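Redox-sensing transcriptional repressor Rex (Thermoanaerobacter ethanolicus, PDB 3WGH) probably represses transcription in response to the cellular NADH/NAD(+) balance, binding DNA as a homodimer whose subunits each carry a nucleotide-binding Rossmann domain. Local coordinates at residues Ile99-Ser104 / Lys126-Glu131; Thr84-Ile89 / Gly109-Gly114. All blocks are in the same frame, centred on the assembly; numbering follows the deposited sequence.

Interaction 1. Residues Ile99-Ser104 / Lys126-Glu131; sequences IANYTS and KIRDVE. With NAI (1,4-dihydronicotinamide adenine dinucleotide), chain C.
A100, in the last turn of helix 94-100 of the Rossmann domain, and N101 just after it in the chain meet I127 and R128 of a beta hairpin whose type II' turn runs from I127 to V130. The CG2 branch of I127 does the touching: it lies 3.6 Å from A100 CB, while the N101 side chain crosses I127 at about a right angle and brings OD1 to 3.5 Å from the same methyl. R128, its chain bent at chi2 and chi3, carries CD to 3.5 Å from A100 O. T103 CG2 sits over one face of the R128 guanidinium, off-centre, and N101 OD1 lies at the edge in its plane, with the amide plane turned 85° away; no hydrogen bond links the two. A chi1 of -153° swings the Y102 ring away from the hairpin and against the dihydronicotinamide of an NADH that is hydrogen-bonded to the second subunit, C4N being over one face toward the rim. An alanine here would take away the ring and is likely to leave this side of the dihydronicotinamide without its aromatic cover. At the ring's edge, in plane, Y102 CE1 approaches the ribose O2D of NADH at 3.4 Å.

Interaction 2. Residues Thr84-Ile89 / Gly109-Gly114; sequences TYNTII and GFNLKG
T87 O accepts the backbone N-H of K113 at 2.8 Å, in a nearly straight bond (169°). It belongs to a run of bonds that join strands 85-90 and 110-117 in parallel: Y85 N gives to G109 O, Y85 O takes N111 N, and T87 N gives to N111 O at 2.9 Å. At the far end I89 N reaches G114 O in its carbonyl plane, over a longer 3.2 Å. On one side of the sheet the Y85 and F110 side chains lie side by side, pointing the same way, their ring planes 26° apart but slid so far that they barely overlap; Y85 CD2, over the rim of the F110 face, is 3.9 Å from F110 CE2. T87 CG2 comes to the edge of that ring. L112 CG is anti to the backbone N (chi1 180°), which carries CD1 toward I89; I89 CD1 meets L112 CD1 at 3.9 Å, the two side chains crossing at about a right angle. On the other side, one water donates to both N86 OD1 and N111 OD1. The bent K113 chain runs alongside, its CG against N86 CB. S203 of the second subunit packs on Y85 and F110, and Y85 OH is hydrogen-bonded to G80 O. G109 closes the preceding helix with a Schellman motif, its positive phi suited to glycine. Two parallel strands joined through intervening helices make the beta-alpha-beta crossover of a Rossmann fold.

Interactions 1 and 2 lie with centres about 10 Å apart in one Rossmann domain, and their segments alternate along the chain: strand 85-90 runs into helix 94-100, and helix 103-107 into strand 110-117. I89 is one meeting point, its CD1 3.6 Å from A100 N and 3.8 Å from I99 CG2. The other is V130, whose CG1 rests 3.6 Å from L112 O where strand 130-134 pairs with 110-117. Interaction 2 thus supplies two neighbouring strands of the sheet on which helix 94-100 packs, while interaction 1 ties that helix's end to the hairpin. Their ties to NADH differ: Y102 touches the nicotinamide directly, whereas the I89 side chain stays about 8 Å from a bound NADH.

Interaction 1. Residues Ile99-Ser104 / Lys126-Glu131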
ATOM      1  N   ILE B  99       0.103 -12.641   0.692  1.00 40.55           N
ATOM      2  CA  ILE B  99       1.505 -12.214   0.457  1.00 38.63           C
ATOM      3  C   ILE B  99       2.408 -13.390   0.003  1.00 39.99           C
ATOM      4  O   ILE B  99       3.124 -13.285  -0.978  1.00 39.21           O
ATOM      5  CB  ILE B  99       2.096 -11.503   1.718  1.00 38.97           C
ATOM      6  CG1 ILE B  99       1.346 -10.192   2.030  1.00 37.71           C
ATOM      7  CG2 ILE B  99       3.647 -11.291   1.564  1.00 38.55           C
ATOM      8  CD1 ILE B  99       1.055  -9.348   0.825  1.00 38.27           C
ATOM      9  N   ALA B 100       2.342 -14.508   0.712  1.00 41.52           N
ATOM     10  CA  ALA B 100       3.060 -15.712   0.334  1.00 43.92           C
ATOM     11  C   ALA B 100       2.843 -16.117  -1.138  1.00 46.82           C
ATOM     12  O   ALA B 100       3.802 -16.471  -1.851  1.00 48.68           O
ATOM     13  CB  ALA B 100       2.693 -16.833   1.256  1.00 42.79           C
ATOM     14  N   ASN B 101       1.607 -16.007  -1.610  1.00 48.61           N
ATOM     15  CA  ASN B 101       1.275 -16.417  -2.990  1.00 51.09           C
ATOM     16  C   ASN B 101       1.559 -15.367  -4.036  1.00 51.48           C
ATOM     17  O   ASN B 101       1.364 -15.601  -5.222  1.00 53.78           O
ATOM     18  CB  ASN B 101      -0.171 -16.906  -3.101  1.00 51.63           C
ATOM     19  CG  ASN B 101      -0.364 -18.256  -2.437  1.00 56.12           C
ATOM     20  OD1 ASN B 101       0.347 -19.211  -2.750  1.00 59.53           O
ATOM     21  ND2 ASN B 101      -1.282 -18.332  -1.485  1.00 56.97           N
ATOM     22  N   TYR B 102       1.996 -14.193  -3.623  1.00 50.52           N
ATOM     23  CA  TYR B 102       2.403 -13.215  -4.599  1.00 52.16           C
ATOM     24  C   TYR B 102       3.832 -13.500  -5.129  1.00 52.92           C
ATOM     25  O   TYR B 102       4.800 -12.877  -4.685  1.00 53.07           O
ATOM     26  CB  TYR B 102       2.308 -11.801  -4.015  1.00 50.34           C
ATOM     27  CG  TYR B 102       2.071 -10.757  -5.082  1.00 54.75           C
ATOM     28  CD1 TYR B 102       0.944 -10.810  -5.917  1.00 56.03           C
ATOM     29  CD2 TYR B 102       2.999  -9.739  -5.293  1.00 59.07           C
ATOM     30  CE1 TYR B 102       0.742  -9.854  -6.935  1.00 59.49           C
ATOM     31  CE2 TYR B 102       2.820  -8.784  -6.307  1.00 60.28           C
ATOM     32  CZ  TYR B 102       1.695  -8.846  -7.110  1.00 62.36           C
ATOM     33  OH  TYR B 102       1.520  -7.875  -8.045  1.00 63.03           O
ATOM     34  N   THR B 103       3.942 -14.377  -6.125  1.00 54.12           N
ATOM     35  CA  THR B 103       5.253 -14.848  -6.630  1.00 56.12           C
ATOM     36  C   THR B 103       6.062 -13.780  -7.378  1.00 56.48           C
ATOM     37  O   THR B 103       7.234 -13.973  -7.714  1.00 58.84           O
ATOM     38  CB  THR B 103       5.103 -16.067  -7.579  1.00 57.60           C
ATOM     39  OG1 THR B 103       4.384 -15.659  -8.748  1.00 58.91           O
ATOM     40  CG2 THR B 103       4.344 -17.195  -6.903  1.00 56.90           C
ATOM     41  N   SER B 104       5.430 -12.669  -7.696  1.00 55.72           N
ATOM     42  CA  SER B 104       6.153 -11.582  -8.282  1.00 55.32           C
ATOM     43  C   SER B 104       7.229 -10.986  -7.326  1.00 54.16           C
ATOM     44  O   SER B 104       8.251 -10.475  -7.787  1.00 55.11           O
ATOM     45  CB  SER B 104       5.149 -10.549  -8.770  1.00 55.43           C
ATOM     46  OG  SER B 104       5.779  -9.324  -8.999  1.00 57.22           O
ATOM     47  N   LYS B 126       1.067 -26.435   3.031  1.00 71.18           N
ATOM     48  CA  LYS B 126       2.011 -26.106   1.968  1.00 71.99           C
ATOM     49  C   LYS B 126       1.563 -24.870   1.199  1.00 71.43           C
ATOM     50  O   LYS B 126       0.472 -24.836   0.639  1.00 71.43           O
ATOM     51  CB  LYS B 126       2.117 -27.265   0.971  1.00 74.02           C
ATOM     52  CG  LYS B 126       3.060 -28.396   1.372  1.00 77.93           C
ATOM     53  CD  LYS B 126       4.457 -28.238   0.743  1.00 81.86           C
ATOM     54  CE  LYS B 126       5.122 -29.614   0.492  1.00 84.28           C
ATOM     55  NZ  LYS B 126       5.205 -30.437   1.738  1.00 83.25           N
ATOM     56  N   ILE B 127       2.420 -23.860   1.161  1.00 70.91           N
ATOM     57  CA  ILE B 127       2.206 -22.684   0.329  1.00 70.74           C
ATOM     58  C   ILE B 127       3.480 -22.520  -0.494  1.00 71.50           C
ATOM     59  O   ILE B 127       4.581 -22.440   0.057  1.00 70.82           O
ATOM     60  CB  ILE B 127       1.875 -21.413   1.187  1.00 69.50           C
ATOM     61  CG1 ILE B 127       0.597 -21.649   1.994  1.00 69.56           C
ATOM     62  CG2 ILE B 127       1.692 -20.160   0.285  1.00 67.41           C
ATOM     63  CD1 ILE B 127       0.553 -20.977   3.361  1.00 68.43           C
ATOM     64  N   ARG B 128       3.326 -22.516  -1.815  1.00 73.41           N
ATOM     65  CA  ARG B 128       4.450 -22.705  -2.736  1.00 74.81           C
ATOM     66  C   ARG B 128       5.287 -23.883  -2.267  1.00 75.26           C
ATOM     67  O   ARG B 128       4.819 -25.015  -2.192  1.00 76.05           O
ATOM     68  CB  ARG B 128       5.340 -21.455  -2.821  1.00 74.89           C
ATOM     69  CG  ARG B 128       4.652 -20.115  -2.577  1.00 76.84           C
ATOM     70  CD  ARG B 128       4.539 -19.286  -3.851  1.00 83.89           C
ATOM     71  NE  ARG B 128       3.372 -19.672  -4.641  1.00 88.46           N
ATOM     72  CZ  ARG B 128       3.429 -20.312  -5.809  1.00 93.56           C
ATOM     73  NH1 ARG B 128       2.303 -20.616  -6.449  1.00 96.10           N
ATOM     74  NH2 ARG B 128       4.601 -20.639  -6.347  1.00 94.45           N
ATOM     75  N   ASP B 129       6.531 -23.599  -1.908  1.00 74.57           N
ATOM     76  CA  ASP B 129       7.461 -24.665  -1.542  1.00 75.04           C
ATOM     77  C   ASP B 129       7.744 -24.668  -0.042  1.00 72.53           C
ATOM     78  O   ASP B 129       8.714 -25.277   0.409  1.00 72.79           O
ATOM     79  CB  ASP B 129       8.769 -24.536  -2.345  1.00 75.98           C
ATOM     80  CG  ASP B 129       9.271 -23.100  -2.430  1.00 78.99           C
ATOM     81  OD1 ASP B 129      10.471 -22.857  -2.158  1.00 82.27           O
ATOM     82  OD2 ASP B 129       8.462 -22.204  -2.768  1.00 84.82           O
ATOM     83  N   VAL B 130       6.938 -23.943   0.728  1.00 68.94           N
ATOM     84  CA  VAL B 130       7.231 -23.814   2.144  1.00 65.99           C
ATOM     85  C   VAL B 130       6.101 -24.404   2.932  1.00 64.82           C
ATOM     86  O   VAL B 130       5.004 -24.511   2.422  1.00 66.25           O
ATOM     87  CB  VAL B 130       7.569 -22.350   2.587  1.00 64.74           C
ATOM     88  CG1 VAL B 130       8.810 -21.886   1.872  1.00 63.97           C
ATOM     89  CG2 VAL B 130       6.424 -21.395   2.327  1.00 62.27           C
ATOM     90  N   GLU B 131       6.399 -24.881   4.133  1.00 62.97           N
ATOM     91  CA  GLU B 131       5.387 -25.452   5.005  1.00 61.98           C
ATOM     92  C   GLU B 131       5.237 -24.551   6.207  1.00 57.37           C
ATOM     93  O   GLU B 131       6.239 -24.077   6.736  1.00 56.19           O
ATOM     94  CB  GLU B 131       5.807 -26.865   5.476  1.00 63.79           C
ATOM     95  CG  GLU B 131       5.076 -28.013   4.745  1.00 70.63           C
ATOM     96  CD  GLU B 131       5.437 -29.405   5.265  1.00 74.84           C
ATOM     97  OE1 GLU B 131       6.596 -29.597   5.679  1.00 79.58           O
ATOM     98  OE2 GLU B 131       4.577 -30.316   5.224  1.00 80.07           O
TER
HETATM   99  PA  NAI C 301      -6.908 -16.273  -4.310  1.00 45.94           P
HETATM  100  O1A NAI C 301      -6.635 -17.168  -5.504  1.00 47.96           O
HETATM  101  O2A NAI C 301      -6.729 -16.651  -2.861  1.00 43.87           O
HETATM  102  O5B NAI C 301      -8.457 -15.735  -4.421  1.00 42.17           O
HETATM  103  C5B NAI C 301      -9.103 -15.383  -5.631  1.00 43.75           C
HETATM  104  C4B NAI C 301     -10.603 -15.660  -5.486  1.00 43.86           C
HETATM  105  O4B NAI C 301     -11.302 -15.103  -6.581  1.00 44.60           O
HETATM  106  C3B NAI C 301     -10.989 -17.135  -5.483  1.00 44.33           C
HETATM  107  O3B NAI C 301     -11.849 -17.285  -4.343  1.00 42.52           O
HETATM  108  C2B NAI C 301     -11.736 -17.360  -6.809  1.00 45.80           C
HETATM  109  O2B NAI C 301     -12.827 -18.284  -6.702  1.00 46.27           O
HETATM  110  C1B NAI C 301     -12.313 -15.984  -7.047  1.00 41.73           C
HETATM  111  N9A NAI C 301     -12.515 -15.558  -8.435  1.00 42.29           N
HETATM  112  C8A NAI C 301     -11.824 -15.856  -9.544  1.00 42.08           C
HETATM  113  N7A NAI C 301     -12.361 -15.145 -10.565  1.00 42.08           N
HETATM  114  C5A NAI C 301     -13.403 -14.408 -10.091  1.00 41.05           C
HETATM  115  C6A NAI C 301     -14.310 -13.472 -10.616  1.00 42.48           C
HETATM  116  N6A NAI C 301     -14.336 -13.126 -11.922  1.00 43.04           N
HETATM  117  N1A NAI C 301     -15.240 -12.909  -9.815  1.00 41.49           N
HETATM  118  C2A NAI C 301     -15.285 -13.208  -8.512  1.00 40.72           C
HETATM  119  N3A NAI C 301     -14.430 -14.087  -7.979  1.00 39.57           N
HETATM  120  C4A NAI C 301     -13.489 -14.695  -8.746  1.00 42.19           C
HETATM  121  O3  NAI C 301      -5.869 -15.062  -4.543  1.00 45.06           O
HETATM  122  PN  NAI C 301      -5.417 -13.941  -3.461  1.00 39.77           P
HETATM  123  O1N NAI C 301      -4.161 -14.366  -2.750  1.00 37.84           O
HETATM  124  O2N NAI C 301      -6.635 -13.489  -2.700  1.00 43.23           O
HETATM  125  O5D NAI C 301      -5.028 -12.718  -4.420  1.00 40.25           O
HETATM  126  C5D NAI C 301      -6.070 -11.925  -4.996  1.00 40.51           C
HETATM  127  C4D NAI C 301      -5.516 -10.991  -6.079  1.00 43.27           C
HETATM  128  O4D NAI C 301      -4.770  -9.887  -5.520  1.00 41.17           O
HETATM  129  C3D NAI C 301      -4.562 -11.730  -7.005  1.00 41.77           C
HETATM  130  O3D NAI C 301      -4.740 -11.138  -8.293  1.00 42.18           O
HETATM  131  C2D NAI C 301      -3.199 -11.381  -6.443  1.00 42.84           C
HETATM  132  O2D NAI C 301      -2.190 -11.473  -7.452  1.00 42.35           O
HETATM  133  C1D NAI C 301      -3.422  -9.947  -6.005  1.00 41.07           C
HETATM  134  N1N NAI C 301      -2.443  -9.434  -5.005  1.00 40.73           N
HETATM  135  C2N NAI C 301      -1.998  -8.145  -5.238  1.00 35.68           C
HETATM  136  C3N NAI C 301      -1.132  -7.510  -4.446  1.00 37.76           C
HETATM  137  C7N NAI C 301      -0.753  -6.104  -4.728  1.00 35.07           C
HETATM  138  O7N NAI C 301       0.259  -5.647  -4.242  1.00 36.12           O
HETATM  139  N7N NAI C 301      -1.544  -5.343  -5.505  1.00 27.25           N
HETATM  140  C4N NAI C 301      -0.583  -8.238  -3.232  1.00 36.48           C
HETATM  141  C5N NAI C 301      -1.127  -9.653  -3.086  1.00 38.08           C
HETATM  142  C6N NAI C 301      -2.010 -10.177  -3.917  1.00 36.37           C

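Interaction 2. Residues Thr84-Ile89 / Gly109-Gly114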
ATOM      1  N   THR B  84      19.560 -10.663  -3.177  1.00 48.23           N
ATOM      2  CA  THR B  84      18.572 -11.602  -2.649  1.00 48.42           C
ATOM      3  C   THR B  84      18.335 -11.230  -1.210  1.00 45.52           C
ATOM      4  O   THR B  84      19.291 -10.886  -0.504  1.00 44.29           O
ATOM      5  CB  THR B  84      19.122 -13.035  -2.659  1.00 50.57           C
ATOM      6  OG1 THR B  84      19.047 -13.542  -3.991  1.00 58.01           O
ATOM      7  CG2 THR B  84      18.318 -13.941  -1.739  1.00 55.21           C
ATOM      8  N   TYR B  85      17.077 -11.288  -0.777  1.00 40.71           N
ATOM      9  CA  TYR B  85      16.744 -11.085   0.627  1.00 39.74           C
ATOM     10  C   TYR B  85      16.062 -12.351   1.085  1.00 38.58           C
ATOM     11  O   TYR B  85      15.165 -12.837   0.409  1.00 40.31           O
ATOM     12  CB  TYR B  85      15.802  -9.856   0.782  1.00 37.30           C
ATOM     13  CG  TYR B  85      16.465  -8.678   0.160  1.00 38.26           C
ATOM     14  CD1 TYR B  85      17.398  -7.937   0.882  1.00 35.62           C
ATOM     15  CD2 TYR B  85      16.315  -8.411  -1.207  1.00 37.84           C
ATOM     16  CE1 TYR B  85      18.102  -6.876   0.274  1.00 38.37           C
ATOM     17  CE2 TYR B  85      16.996  -7.363  -1.800  1.00 37.81           C
ATOM     18  CZ  TYR B  85      17.914  -6.628  -1.058  1.00 36.11           C
ATOM     19  OH  TYR B  85      18.648  -5.626  -1.672  1.00 39.54           O
ATOM     20  N   ASN B  86      16.511 -12.915   2.184  1.00 36.91           N
ATOM     21  CA  ASN B  86      15.789 -14.018   2.791  1.00 37.65           C
ATOM     22  C   ASN B  86      14.680 -13.493   3.675  1.00 34.95           C
ATOM     23  O   ASN B  86      14.948 -12.719   4.614  1.00 34.05           O
ATOM     24  CB  ASN B  86      16.743 -14.908   3.593  1.00 37.95           C
ATOM     25  CG  ASN B  86      17.789 -15.599   2.706  1.00 44.97           C
ATOM     26  OD1 ASN B  86      17.552 -15.904   1.521  1.00 42.53           O
ATOM     27  ND2 ASN B  86      18.945 -15.868   3.295  1.00 43.67           N
ATOM     28  N   THR B  87      13.445 -13.856   3.329  1.00 35.93           N
ATOM     29  CA  THR B  87      12.246 -13.417   4.067  1.00 34.20           C
ATOM     30  C   THR B  87      11.507 -14.515   4.799  1.00 34.04           C
ATOM     31  O   THR B  87      11.557 -15.708   4.405  1.00 32.99           O
ATOM     32  CB  THR B  87      11.237 -12.651   3.139  1.00 35.69           C
ATOM     33  OG1 THR B  87      10.504 -13.582   2.332  1.00 42.24           O
ATOM     34  CG2 THR B  87      11.996 -11.742   2.192  1.00 33.37           C
ATOM     35  N   ILE B  88      10.800 -14.124   5.878  1.00 30.69           N
ATOM     36  CA  ILE B  88       9.792 -15.031   6.445  1.00 32.36           C
ATOM     37  C   ILE B  88       8.495 -14.247   6.691  1.00 32.38           C
ATOM     38  O   ILE B  88       8.533 -13.023   6.828  1.00 31.80           O
ATOM     39  CB  ILE B  88      10.244 -15.658   7.802  1.00 30.54           C
ATOM     40  CG1 ILE B  88      10.394 -14.550   8.832  1.00 31.78           C
ATOM     41  CG2 ILE B  88      11.479 -16.562   7.636  1.00 30.80           C
ATOM     42  CD1 ILE B  88      11.091 -14.936  10.154  1.00 28.87           C
ATOM     43  N   ILE B  89       7.386 -14.972   6.792  1.00 32.19           N
ATOM     44  CA  ILE B  89       6.062 -14.371   7.054  1.00 31.76           C
ATOM     45  C   ILE B  89       5.634 -14.917   8.371  1.00 33.40           C
ATOM     46  O   ILE B  89       5.754 -16.144   8.609  1.00 35.62           O
ATOM     47  CB  ILE B  89       5.059 -14.736   5.948  1.00 31.37           C
ATOM     48  CG1 ILE B  89       5.446 -13.965   4.680  1.00 31.48           C
ATOM     49  CG2 ILE B  89       3.554 -14.374   6.337  1.00 28.63           C
ATOM     50  CD1 ILE B  89       4.656 -14.404   3.453  1.00 32.29           C
ATOM     51  N   GLY B 109      13.670 -10.834  -6.078  1.00 50.91           N
ATOM     52  CA  GLY B 109      14.787 -11.148  -5.146  1.00 48.89           C
ATOM     53  C   GLY B 109      14.401 -11.520  -3.712  1.00 46.03           C
ATOM     54  O   GLY B 109      15.240 -11.835  -2.889  1.00 45.58           O
ATOM     55  N   PHE B 110      13.113 -11.489  -3.410  1.00 45.32           N
ATOM     56  CA  PHE B 110      12.643 -11.730  -2.066  1.00 42.14           C
ATOM     57  C   PHE B 110      12.313 -13.221  -1.896  1.00 42.65           C
ATOM     58  O   PHE B 110      11.247 -13.694  -2.248  1.00 44.14           O
ATOM     59  CB  PHE B 110      11.448 -10.808  -1.737  1.00 41.09           C
ATOM     60  CG  PHE B 110      11.788  -9.318  -1.798  1.00 38.14           C
ATOM     61  CD1 PHE B 110      11.691  -8.619  -2.987  1.00 34.61           C
ATOM     62  CD2 PHE B 110      12.264  -8.665  -0.678  1.00 32.25           C
ATOM     63  CE1 PHE B 110      12.074  -7.259  -3.052  1.00 38.84           C
ATOM     64  CE2 PHE B 110      12.576  -7.320  -0.681  1.00 33.68           C
ATOM     65  CZ  PHE B 110      12.493  -6.589  -1.885  1.00 34.65           C
ATOM     66  N   ASN B 111      13.242 -13.957  -1.337  1.00 43.33           N
ATOM     67  CA  ASN B 111      13.102 -15.381  -1.254  1.00 45.39           C
ATOM     68  C   ASN B 111      12.433 -15.807   0.009  1.00 42.20           C
ATOM     69  O   ASN B 111      13.002 -15.653   1.070  1.00 41.84           O
ATOM     70  CB  ASN B 111      14.479 -16.010  -1.312  1.00 47.35           C
ATOM     71  CG  ASN B 111      15.167 -15.733  -2.604  1.00 55.94           C
ATOM     72  OD1 ASN B 111      16.372 -15.486  -2.622  1.00 63.72           O
ATOM     73  ND2 ASN B 111      14.407 -15.734  -3.709  1.00 61.31           N
ATOM     74  N   LEU B 112      11.237 -16.346  -0.119  1.00 41.41           N
ATOM     75  CA  LEU B 112      10.448 -16.808   1.044  1.00 41.74           C
ATOM     76  C   LEU B 112      10.986 -18.119   1.596  1.00 42.34           C
ATOM     77  O   LEU B 112      10.929 -19.163   0.935  1.00 43.31           O
ATOM     78  CB  LEU B 112       8.971 -16.944   0.705  1.00 40.49           C
ATOM     79  CG  LEU B 112       8.028 -17.429   1.845  1.00 42.46           C
ATOM     80  CD1 LEU B 112       7.957 -16.375   2.945  1.00 41.22           C
ATOM     81  CD2 LEU B 112       6.620 -17.642   1.295  1.00 42.73           C
ATOM     82  N   LYS B 113      11.497 -18.045   2.809  1.00 41.36           N
ATOM     83  CA  LYS B 113      12.188 -19.171   3.407  1.00 43.28           C
ATOM     84  C   LYS B 113      11.319 -19.935   4.413  1.00 43.51           C
ATOM     85  O   LYS B 113      11.541 -21.107   4.639  1.00 43.85           O
ATOM     86  CB  LYS B 113      13.502 -18.744   4.066  1.00 42.87           C
ATOM     87  CG  LYS B 113      14.574 -18.176   3.138  1.00 45.24           C
ATOM     88  CD  LYS B 113      15.236 -19.223   2.267  1.00 58.19           C
ATOM     89  CE  LYS B 113      16.336 -19.953   3.063  1.00 66.59           C
ATOM     90  NZ  LYS B 113      17.312 -19.004   3.783  1.00 63.25           N
ATOM     91  N   GLY B 114      10.369 -19.268   5.064  1.00 41.33           N
ATOM     92  CA  GLY B 114       9.488 -19.998   5.956  1.00 40.73           C
ATOM     93  C   GLY B 114       8.273 -19.163   6.337  1.00 41.05           C
ATOM     94  O   GLY B 114       8.264 -17.928   6.122  1.00 37.43           O
TER
HETATM   95  O   HOH W   1      17.871 -17.314  -0.988  1.00 53.28           O
HETATM   96  O   HOH W   2       8.557 -13.049  -0.261  1.00 51.44           O